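Local coordinates for type IV pilus assembly protein PilF (Pseudomonas aeruginosa, PDB 2HO1) that is required for type IV pilus biogenesis, directing the outer-membrane localization of PilQ and its assembly into dodecameric secretins, at residues L45-L48 / Q49-N52; A56-P59 / L60-L64; E190-P193 / A194-Y198; L214-R217 / L218-F222. All blocks are in the same frame, centred on the assembly; numbering follows the deposited sequence.

All four contacts are local, each within one or two helical turns of this all-helical TPR superhelix, and they fall into two pairs at opposite sides of the chain's centre. Interactions 1 and 2 touch: Y47, at the end of helix 33-49, packs on A56 and P59 at the start of helix 57-66. Interactions 3 (start of helix 191-202) and 4 (end of helix 209-221) also touch, Y198 meeting G215 and L218, and F222 meeting R195, with centres about 10 Å apart. Interactions 1 and 3 lie at the surface, with polar chains over backbone carbonyls; interaction 2 is partly buried, charged outside and apolar inside; interaction 4 is buried, and its two charged chains reach toward the C-terminal end.

Interaction 1: residues L45-L48 / Q49-N52; sequences LGYL and QRGN
The guanidinium of R50 overlaps the ring of Y47, with NH2 above one face and 3.6 Å from CD1. The two planes stand almost perpendicular, 86° apart, and CD1 lies in the guanidinium plane at its edge. R50 gets there by folding back along the helix: its chain bends at chi3 (-82°) and lays CG, NE and CZ against the carbonyl of G46. That oxygen sits 3.5 Å above one guanidinium face, offset toward the rim, while CG approaches it to 3.1 Å. R50 was modelled in two conformers, so this overlap belongs to one of them and is less certain than the backbone bonds.

Beneath it the backbone closes helix 33-49. Q49 N donates to L45 O and R50 N to G46 O in the last regular i to i+4 bonds, the second noticeably bent. The chain then turns over at G51, whose phi is positive (88°). G51 N reaches L48 O at 3.0 Å, coming from above the carbonyl plane, and N52 N makes a short but weak, poorly angled bond of 2.8 Å to Y47 O. This pair of bonds, reaching back around a residue of positive phi, is a Schellman motif. On the inner side, L45 and L48 pack against helix 71-83, through A76, V79 and V80.

Chemically, G46 O is used twice over: it accepts R50 N and, in this conformer, lies over a guanidinium face, whose positive charge would probably suit the partial negative charge of a helix C-terminus.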
loop_
_atom_site.group_PDB
_atom_site.type_symbol
_atom_site.label_atom_id
_atom_site.label_comp_id
_atom_site.label_asym_id
_atom_site.label_seq_id
_atom_site.Cartn_x
_atom_site.Cartn_y
_atom_site.Cartn_z
ATOM N N LEU A 45 -17.251 -24.264 -1.323
ATOM C CA LEU A 45 -16.519 -23.661 -2.431
ATOM C C LEU A 45 -16.657 -24.481 -3.705
ATOM O O LEU A 45 -16.532 -23.936 -4.800
ATOM C CB LEU A 45 -15.038 -23.507 -2.082
ATOM C CG LEU A 45 -14.690 -22.502 -0.969
ATOM C CD1 LEU A 45 -13.202 -22.661 -0.605
ATOM C CD2 LEU A 45 -14.977 -21.070 -1.426
ATOM N N GLY A 46 -16.895 -25.792 -3.564
ATOM C CA GLY A 46 -17.055 -26.637 -4.736
ATOM C C GLY A 46 -18.386 -26.344 -5.421
ATOM O O GLY A 46 -18.473 -26.302 -6.653
ATOM N N TYR A 47 -19.436 -26.185 -4.626
ATOM C CA TYR A 47 -20.737 -25.832 -5.170
ATOM C C TYR A 47 -20.667 -24.497 -5.904
ATOM O O TYR A 47 -21.191 -24.354 -7.006
ATOM C CB TYR A 47 -21.779 -25.777 -4.057
ATOM C CG TYR A 47 -22.263 -27.135 -3.604
ATOM C CD1 TYR A 47 -22.674 -28.088 -4.521
ATOM C CD2 TYR A 47 -22.312 -27.461 -2.258
ATOM C CE1 TYR A 47 -23.119 -29.325 -4.112
ATOM C CE2 TYR A 47 -22.755 -28.697 -1.840
ATOM C CZ TYR A 47 -23.158 -29.625 -2.770
ATOM O OH TYR A 47 -23.601 -30.857 -2.359
ATOM N N LEU A 48 -19.982 -23.527 -5.305
ATOM C CA LEU A 48 -19.817 -22.207 -5.906
ATOM C C LEU A 48 -19.099 -22.307 -7.246
ATOM O O LEU A 48 -19.509 -21.735 -8.256
ATOM C CB LEU A 48 -18.966 -21.328 -5.006
ATOM C CG LEU A 48 -19.627 -20.288 -4.126
ATOM C CD1 LEU A 48 -18.553 -19.631 -3.285
ATOM C CD2 LEU A 48 -20.348 -19.270 -4.985
ATOM N N GLN A 49 -17.984 -23.022 -7.231
ATOM C CA GLN A 49 -17.180 -23.205 -8.419
ATOM C C GLN A 49 -17.958 -23.903 -9.547
ATOM O O GLN A 49 -17.710 -23.660 -10.716
ATOM C CB GLN A 49 -15.927 -23.991 -7.999
ATOM C CG GLN A 49 -15.205 -24.772 -9.063
ATOM C CD GLN A 49 -14.239 -25.793 -8.448
ATOM O OE1 GLN A 49 -13.974 -26.837 -9.039
ATOM N NE2 GLN A 49 -13.714 -25.491 -7.256
ATOM N N ARG A 50 -18.900 -24.764 -9.168
ATOM C CA ARG A 50 -19.714 -25.517 -10.115
ATOM C C ARG A 50 -20.922 -24.700 -10.593
ATOM O O ARG A 50 -21.732 -25.179 -11.391
ATOM C CB ARG A 50 -20.196 -26.839 -9.476
ATOM C CG ARG A 50 -19.077 -27.883 -9.200
ATOM C CD ARG A 50 -19.635 -29.277 -8.777
ATOM N NE ARG A 50 -20.001 -29.377 -7.357
ATOM C CZ ARG A 50 -19.221 -29.908 -6.419
ATOM N NH1 ARG A 50 -18.034 -30.393 -6.742
ATOM N NH2 ARG A 50 -19.617 -29.944 -5.155
ATOM N N GLY A 51 -21.042 -23.469 -10.100
ATOM C CA GLY A 51 -22.152 -22.624 -10.492
ATOM C C GLY A 51 -23.385 -22.827 -9.608
ATOM O O GLY A 51 -24.370 -22.114 -9.774
ATOM N N ASN A 52 -23.367 -23.785 -8.680
ATOM C CA ASN A 52 -24.538 -23.978 -7.806
ATOM C C ASN A 52 -24.452 -23.049 -6.603
ATOM O O ASN A 52 -24.384 -23.492 -5.452
ATOM C CB ASN A 52 -24.627 -25.412 -7.297
ATOM C CG ASN A 52 -24.470 -26.417 -8.391
ATOM O OD1 ASN A 52 -23.374 -26.966 -8.605
ATOM N ND2 ASN A 52 -25.553 -26.670 -9.110
#

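Interaction 2: residues A56-P59 / L60-L64; sequences AKVP and LRKAL
The charged pair is K57 and R61, whose side chains run next to each other in the same direction. K57 is fully extended beyond CG, and its CD lies 3.5 Å from R61 NH2; R61 bends early, at chi2 (-89°), to come alongside. The like charges at the ends stay 4.2 Å apart, K57 NZ to R61 NH2, and one water sits between them. It accepts from K57 NZ at 2.8 Å and, more weakly, from R61 NH2, lying in the guanidinium plane at its edge. E54 and E84 each form a long, weak ion pair with K57 NZ, which may ease the repulsion.

The apolar contacts are lighter. A56 CB and L60 CD1 meet at 4.4 Å, and V58 CG1 lies 4.1 Å from CE of K62, using the lysine's methylene part as a hydrocarbon. Separately, L60 CG comes close to a carbonyl, 3.1 Å from A56 O.

Backbone bonds hold the turns together. K62 N to V58 O and A63 N to P59 O are regular, the latter 3.0 Å long and in the carbonyl plane, whereas L60 N to A56 O is stretched and weak.

Helix 57-66, assigned to the first TPR motif, packs on helix 33-49 as in TPR helix pairs, K62 touching Y40 and A63 touching I41. A56, L60 and L64 turn to helix 71-83, meeting V80, A76 and A73.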
loop_
_atom_site.group_PDB
_atom_site.type_symbol
_atom_site.label_atom_id
_atom_site.label_comp_id
_atom_site.label_asym_id
_atom_site.label_seq_id
_atom_site.Cartn_x
_atom_site.Cartn_y
_atom_site.Cartn_z
ATOM N N ALA A 56 -24.404 -23.737 -2.161
ATOM C CA ALA A 56 -23.187 -23.523 -1.388
ATOM C C ALA A 56 -23.469 -23.126 0.062
ATOM O O ALA A 56 -22.669 -23.392 0.947
ATOM C CB ALA A 56 -22.323 -22.440 -2.077
ATOM N N LYS A 57 -24.613 -22.489 0.310
ATOM C CA LYS A 57 -24.966 -22.056 1.665
ATOM C C LYS A 57 -25.124 -23.135 2.735
ATOM O O LYS A 57 -24.735 -22.920 3.901
ATOM C CB LYS A 57 -26.258 -21.228 1.643
ATOM C CG LYS A 57 -26.164 -19.888 0.935
ATOM C CD LYS A 57 -27.561 -19.258 0.891
ATOM C CE LYS A 57 -27.592 -17.885 0.254
ATOM N NZ LYS A 57 -29.012 -17.369 0.224
ATOM N N VAL A 58 -25.707 -24.277 2.368
ATOM C CA VAL A 58 -25.929 -25.364 3.333
ATOM C C VAL A 58 -24.636 -25.752 4.037
ATOM O O VAL A 58 -24.545 -25.656 5.261
ATOM C CB VAL A 58 -26.551 -26.621 2.647
ATOM C CG1 VAL A 58 -26.728 -27.752 3.669
ATOM C CG2 VAL A 58 -27.898 -26.253 2.017
ATOM N N PRO A 59 -23.628 -26.204 3.273
ATOM C CA PRO A 59 -22.323 -26.603 3.813
ATOM C C PRO A 59 -21.674 -25.456 4.611
ATOM O O PRO A 59 -21.115 -25.665 5.701
ATOM C CB PRO A 59 -21.496 -26.917 2.563
ATOM C CG PRO A 59 -22.506 -27.275 1.526
ATOM C CD PRO A 59 -23.678 -26.375 1.806
ATOM N N LEU A 60 -21.740 -24.241 4.070
ATOM C CA LEU A 60 -21.113 -23.109 4.745
ATOM C C LEU A 60 -21.787 -22.755 6.079
ATOM O O LEU A 60 -21.121 -22.331 7.015
ATOM C CB LEU A 60 -21.048 -21.895 3.796
ATOM C CG LEU A 60 -20.234 -22.145 2.508
ATOM C CD1 LEU A 60 -20.356 -20.944 1.603
ATOM C CD2 LEU A 60 -18.747 -22.422 2.834
ATOM N N ARG A 61 -23.093 -22.946 6.202
ATOM C CA ARG A 61 -23.701 -22.628 7.489
ATOM C C ARG A 61 -23.273 -23.692 8.486
ATOM O O ARG A 61 -23.124 -23.400 9.677
ATOM C CB ARG A 61 -25.224 -22.582 7.410
ATOM C CG ARG A 61 -25.776 -21.767 6.265
ATOM C CD ARG A 61 -26.020 -20.276 6.542
ATOM N NE ARG A 61 -26.892 -19.764 5.473
ATOM C CZ ARG A 61 -27.217 -18.494 5.254
ATOM N NH1 ARG A 61 -26.738 -17.522 6.017
ATOM N NH2 ARG A 61 -28.025 -18.201 4.242
ATOM N N LYS A 62 -23.065 -24.924 8.008
ATOM C CA LYS A 62 -22.629 -26.000 8.904
ATOM C C LYS A 62 -21.247 -25.649 9.422
ATOM O O LYS A 62 -20.977 -25.747 10.613
ATOM C CB LYS A 62 -22.583 -27.355 8.186
ATOM C CG LYS A 62 -23.946 -27.943 7.867
ATOM C CD LYS A 62 -23.824 -29.331 7.223
ATOM C CE LYS A 62 -25.194 -29.876 6.801
ATOM N NZ LYS A 62 -25.089 -31.166 6.030
ATOM N N ALA A 63 -20.364 -25.234 8.523
ATOM C CA ALA A 63 -19.026 -24.833 8.945
ATOM C C ALA A 63 -19.138 -23.757 10.025
ATOM O O ALA A 63 -18.439 -23.808 11.044
ATOM C CB ALA A 63 -18.246 -24.299 7.785
ATOM N N LEU A 64 -20.018 -22.787 9.795
ATOM C CA LEU A 64 -20.216 -21.705 10.748
ATOM C C LEU A 64 -20.893 -22.135 12.056
ATOM O O LEU A 64 -20.668 -21.515 13.090
ATOM C CB LEU A 64 -20.995 -20.552 10.086
ATOM C CG LEU A 64 -20.135 -19.717 9.117
ATOM C CD1 LEU A 64 -21.016 -18.753 8.307
ATOM C CD2 LEU A 64 -19.058 -18.965 9.907
HETATM O O HOH W 1 -29.556 -16.612 2.916
#

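Interaction 3: residues E190-P193 / A194-Y198; sequences EYVP and ARQYY
The ring of Y197 leans on the carbonyl of P193, one turn back: CD2 comes within 3.3 Å of P193 O, at a slant to the ring. The side-chain amide of Q196 also turns back along the helix, OE1 standing 3.5 Å from P193 CA and 4.0 Å from V192 CG1. With Q196 CG beside its own backbone N (chi1 -73°), the chain runs over the preceding turn, and CG settles 3.1 Å from V192 O. The valine and glutamine side chains cross at an angle. Two other flat groups find their partners outside this turn: the R195 guanidinium makes a cation-pi contact with F222, and the Y198 ring meets F201 edge-to-face while its OH hydrogen-bonds with S211 O and Q207 NE2.

Underneath, the main chain forms four consecutive i to i+4 bonds. R195 N to Y191 O is the shortest at 2.8 Å and nearly straight, with an N-H...O angle of 165°. Q196 N to V192 O and Y197 N to P193 O follow the same pattern. A194 N also bonds to E190 O, although the place of that oxygen is less sure. The methyl of A194 nestles 3.4 Å from Y191 O, on the buried side, and touches L185 of helix 175-187.

E190 is the N-cap residue of helix 191-202, and P193 is the third residue of the first turn. This is a textbook setting for proline, since the first-turn amides lack acceptors within the helix. The helix packs between helices 175-187 and 209-221, the helix-on-helix stacking of a TPR superhelix.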
loop_
_atom_site.group_PDB
_atom_site.type_symbol
_atom_site.label_atom_id
_atom_site.label_comp_id
_atom_site.label_asym_id
_atom_site.label_seq_id
_atom_site.Cartn_x
_atom_site.Cartn_y
_atom_site.Cartn_z
ATOM N N GLU A 190 3.114 5.933 -26.695
ATOM C CA GLU A 190 4.287 5.071 -26.564
ATOM C C GLU A 190 4.007 3.793 -27.355
ATOM O O GLU A 190 3.981 2.695 -26.787
ATOM C CB GLU A 190 4.491 4.697 -25.098
ATOM C CG GLU A 190 5.140 5.743 -24.224
ATOM C CD GLU A 190 6.649 5.751 -24.390
ATOM O OE1 GLU A 190 7.131 6.354 -25.377
ATOM O OE2 GLU A 190 7.345 5.137 -23.541
ATOM N N TYR A 191 3.818 3.940 -28.666
ATOM C CA TYR A 191 3.473 2.829 -29.546
ATOM C C TYR A 191 4.266 1.544 -29.520
ATOM O O TYR A 191 3.676 0.474 -29.613
ATOM C CB TYR A 191 3.397 3.316 -30.991
ATOM C CG TYR A 191 2.477 4.491 -31.168
ATOM C CD1 TYR A 191 1.121 4.399 -30.847
ATOM C CD2 TYR A 191 2.964 5.712 -31.626
ATOM C CE1 TYR A 191 0.274 5.498 -30.983
ATOM C CE2 TYR A 191 2.130 6.810 -31.759
ATOM C CZ TYR A 191 0.791 6.693 -31.440
ATOM O OH TYR A 191 -0.024 7.774 -31.602
ATOM N N VAL A 192 5.587 1.607 -29.413
ATOM C CA VAL A 192 6.342 0.360 -29.421
ATOM C C VAL A 192 6.109 -0.442 -28.158
ATOM O O VAL A 192 5.920 -1.656 -28.213
ATOM C CB VAL A 192 7.867 0.605 -29.643
ATOM C CG1 VAL A 192 8.640 -0.718 -29.569
ATOM C CG2 VAL A 192 8.070 1.225 -31.010
ATOM N N PRO A 193 6.152 0.210 -26.986
ATOM C CA PRO A 193 5.907 -0.585 -25.777
ATOM C C PRO A 193 4.440 -1.073 -25.818
ATOM O O PRO A 193 4.138 -2.196 -25.424
ATOM C CB PRO A 193 6.134 0.414 -24.643
ATOM C CG PRO A 193 7.021 1.427 -25.235
ATOM C CD PRO A 193 6.538 1.586 -26.650
ATOM N N ALA A 194 3.551 -0.214 -26.310
ATOM C CA ALA A 194 2.124 -0.542 -26.402
ATOM C C ALA A 194 1.928 -1.818 -27.198
ATOM O O ALA A 194 1.291 -2.770 -26.748
ATOM C CB ALA A 194 1.366 0.605 -27.066
ATOM N N ARG A 195 2.500 -1.816 -28.396
ATOM C CA ARG A 195 2.428 -2.940 -29.307
ATOM C C ARG A 195 2.977 -4.187 -28.662
ATOM O O ARG A 195 2.441 -5.285 -28.801
ATOM C CB ARG A 195 3.239 -2.628 -30.548
ATOM C CG ARG A 195 3.342 -3.796 -31.492
ATOM C CD ARG A 195 4.039 -3.398 -32.756
ATOM N NE ARG A 195 3.712 -4.326 -33.824
ATOM C CZ ARG A 195 4.300 -4.317 -35.011
ATOM N NH1 ARG A 195 5.251 -3.425 -35.265
ATOM N NH2 ARG A 195 3.923 -5.187 -35.945
ATOM N N GLN A 196 4.073 -4.020 -27.953
ATOM C CA GLN A 196 4.679 -5.152 -27.293
ATOM C C GLN A 196 3.726 -5.794 -26.322
ATOM O O GLN A 196 3.549 -7.012 -26.347
ATOM C CB GLN A 196 5.935 -4.723 -26.563
ATOM C CG GLN A 196 7.087 -4.423 -27.498
ATOM C CD GLN A 196 8.337 -4.091 -26.744
ATOM O OE1 GLN A 196 8.499 -2.963 -26.253
ATOM N NE2 GLN A 196 9.232 -5.078 -26.616
ATOM N N TYR A 197 3.113 -4.981 -25.459
ATOM C CA TYR A 197 2.179 -5.511 -24.480
ATOM C C TYR A 197 0.942 -6.070 -25.182
ATOM O O TYR A 197 0.366 -7.062 -24.745
ATOM C CB TYR A 197 1.800 -4.426 -23.460
ATOM C CG TYR A 197 2.810 -4.280 -22.342
ATOM C CD1 TYR A 197 2.890 -5.223 -21.320
ATOM C CD2 TYR A 197 3.707 -3.210 -22.321
ATOM C CE1 TYR A 197 3.838 -5.103 -20.303
ATOM C CE2 TYR A 197 4.653 -3.073 -21.312
ATOM C CZ TYR A 197 4.716 -4.017 -20.303
ATOM O OH TYR A 197 5.621 -3.847 -19.262
ATOM N N TYR A 198 0.547 -5.444 -26.281
ATOM C CA TYR A 198 -0.608 -5.938 -27.007
ATOM C C TYR A 198 -0.320 -7.348 -27.527
ATOM O O TYR A 198 -1.103 -8.281 -27.316
ATOM C CB TYR A 198 -0.942 -5.049 -28.191
ATOM C CG TYR A 198 -2.254 -5.437 -28.808
ATOM C CD1 TYR A 198 -2.315 -6.399 -29.826
ATOM C CD2 TYR A 198 -3.449 -4.863 -28.364
ATOM C CE1 TYR A 198 -3.533 -6.774 -30.389
ATOM C CE2 TYR A 198 -4.668 -5.227 -28.909
ATOM C CZ TYR A 198 -4.711 -6.183 -29.923
ATOM O OH TYR A 198 -5.933 -6.549 -30.454
#

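Interaction 4: residues L214-R217 / L218-F222; sequences LGIR and LAKVF
L214 touches L218 one turn ahead, its CD1 4.3 Å from L218 CG. L214 sets CG trans to its backbone N (chi1 172°), and chi2 then brings CD1 to the L218 side. L218 in turn brings CG to 3.5 Å from L214 O, the same oxygen that accepts the backbone N of L218.

G215 has no side chain, and the Y198 ring of helix 191-202 rests against its CA, while Y186 of helix 175-187 packs on both leucines. The carbonyl of G215 accepts A219 N at 2.9 Å, and the A219 methyl sits over both G215 O and I216 O. Such close approach of successive helices through small residues is a recurring feature of TPR repeats, and this helix, 209-221, is assigned to the sixth.

I216 and A219 both face helix 225-238, I216 against Y231 and L235, A219 against T227 and A228. I216 O accepts K220 N in a fairly straight bond (164°), and the lysine chain starts over that oxygen, CG 3.4 Å away. Farther out its CE passes I216 CG2.

R217 runs out extended. At its backbone, R217 O receives a weak bond from V221 N, and V221 CG2 lies 3.5 Å from that oxygen. The two charged ends part company, R217 NH2 forming a salt bridge with E247 and K220 NZ a hydrogen bond with K252 O.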
loop_
_atom_site.group_PDB
_atom_site.type_symbol
_atom_site.label_atom_id
_atom_site.label_comp_id
_atom_site.label_asym_id
_atom_site.label_seq_id
_atom_site.Cartn_x
_atom_site.Cartn_y
_atom_site.Cartn_z
ATOM N N LEU A 214 -8.276 -1.659 -30.476
ATOM C CA LEU A 214 -6.951 -1.227 -30.035
ATOM C C LEU A 214 -5.915 -1.833 -30.975
ATOM O O LEU A 214 -4.975 -1.153 -31.388
ATOM C CB LEU A 214 -6.677 -1.668 -28.579
ATOM C CG LEU A 214 -5.255 -1.469 -28.004
ATOM C CD1 LEU A 214 -4.825 0.002 -28.155
ATOM C CD2 LEU A 214 -5.217 -1.894 -26.520
ATOM N N GLY A 215 -6.089 -3.113 -31.302
ATOM C CA GLY A 215 -5.165 -3.789 -32.199
ATOM C C GLY A 215 -5.219 -3.191 -33.596
ATOM O O GLY A 215 -4.209 -3.088 -34.292
ATOM N N ILE A 216 -6.416 -2.810 -34.021
ATOM C CA ILE A 216 -6.596 -2.186 -35.319
ATOM C C ILE A 216 -5.851 -0.864 -35.355
ATOM O O ILE A 216 -5.092 -0.600 -36.284
ATOM C CB ILE A 216 -8.078 -1.944 -35.638
ATOM C CG1 ILE A 216 -8.744 -3.244 -36.087
ATOM C CG2 ILE A 216 -8.219 -0.876 -36.706
ATOM C CD1 ILE A 216 -10.250 -3.184 -36.095
ATOM N N ARG A 217 -6.051 -0.024 -34.345
ATOM C CA ARG A 217 -5.361 1.265 -34.318
ATOM C C ARG A 217 -3.831 1.115 -34.192
ATOM O O ARG A 217 -3.083 1.965 -34.687
ATOM C CB ARG A 217 -5.915 2.140 -33.191
ATOM C CG ARG A 217 -7.340 2.634 -33.443
ATOM C CD ARG A 217 -7.972 3.134 -32.171
ATOM N NE ARG A 217 -9.244 3.828 -32.374
ATOM C CZ ARG A 217 -10.060 4.176 -31.375
ATOM N NH1 ARG A 217 -9.743 3.873 -30.113
ATOM N NH2 ARG A 217 -11.199 4.811 -31.624
ATOM N N LEU A 218 -3.367 0.040 -33.552
ATOM C CA LEU A 218 -1.931 -0.178 -33.423
ATOM C C LEU A 218 -1.360 -0.617 -34.768
ATOM O O LEU A 218 -0.282 -0.160 -35.166
ATOM C CB LEU A 218 -1.611 -1.225 -32.350
ATOM C CG LEU A 218 -1.572 -0.703 -30.905
ATOM C CD1 LEU A 218 -1.271 -1.845 -29.937
ATOM C CD2 LEU A 218 -0.514 0.389 -30.778
ATOM N N ALA A 219 -2.077 -1.495 -35.469
ATOM C CA ALA A 219 -1.646 -1.973 -36.788
ATOM C C ALA A 219 -1.459 -0.773 -37.719
ATOM O O ALA A 219 -0.461 -0.667 -38.435
ATOM C CB ALA A 219 -2.690 -2.925 -37.365
ATOM N N LYS A 220 -2.427 0.137 -37.695
ATOM C CA LYS A 220 -2.368 1.330 -38.525
ATOM C C LYS A 220 -1.093 2.121 -38.262
ATOM O O LYS A 220 -0.486 2.657 -39.188
ATOM C CB LYS A 220 -3.584 2.219 -38.273
ATOM C CG LYS A 220 -4.910 1.641 -38.771
ATOM C CD LYS A 220 -6.009 2.688 -38.640
ATOM C CE LYS A 220 -7.248 2.295 -39.414
ATOM N NZ LYS A 220 -8.052 3.501 -39.753
ATOM N N VAL A 221 -0.688 2.197 -36.998
ATOM C CA VAL A 221 0.525 2.920 -36.636
ATOM C C VAL A 221 1.763 2.228 -37.211
ATOM O O VAL A 221 2.682 2.889 -37.691
ATOM C CB VAL A 221 0.656 3.041 -35.090
ATOM C CG1 VAL A 221 2.082 3.400 -34.698
ATOM C CG2 VAL A 221 -0.299 4.112 -34.583
ATOM N N PHE A 222 1.775 0.900 -37.170
ATOM C CA PHE A 222 2.898 0.127 -37.682
ATOM C C PHE A 222 2.628 -0.402 -39.085
ATOM O O PHE A 222 3.115 -1.480 -39.461
ATOM C CB PHE A 222 3.195 -1.037 -36.743
ATOM C CG PHE A 222 3.712 -0.611 -35.407
ATOM C CD1 PHE A 222 5.077 -0.440 -35.201
ATOM C CD2 PHE A 222 2.836 -0.374 -34.349
ATOM C CE1 PHE A 222 5.563 -0.044 -33.960
ATOM C CE2 PHE A 222 3.310 0.023 -33.110
ATOM C CZ PHE A 222 4.681 0.189 -32.912
#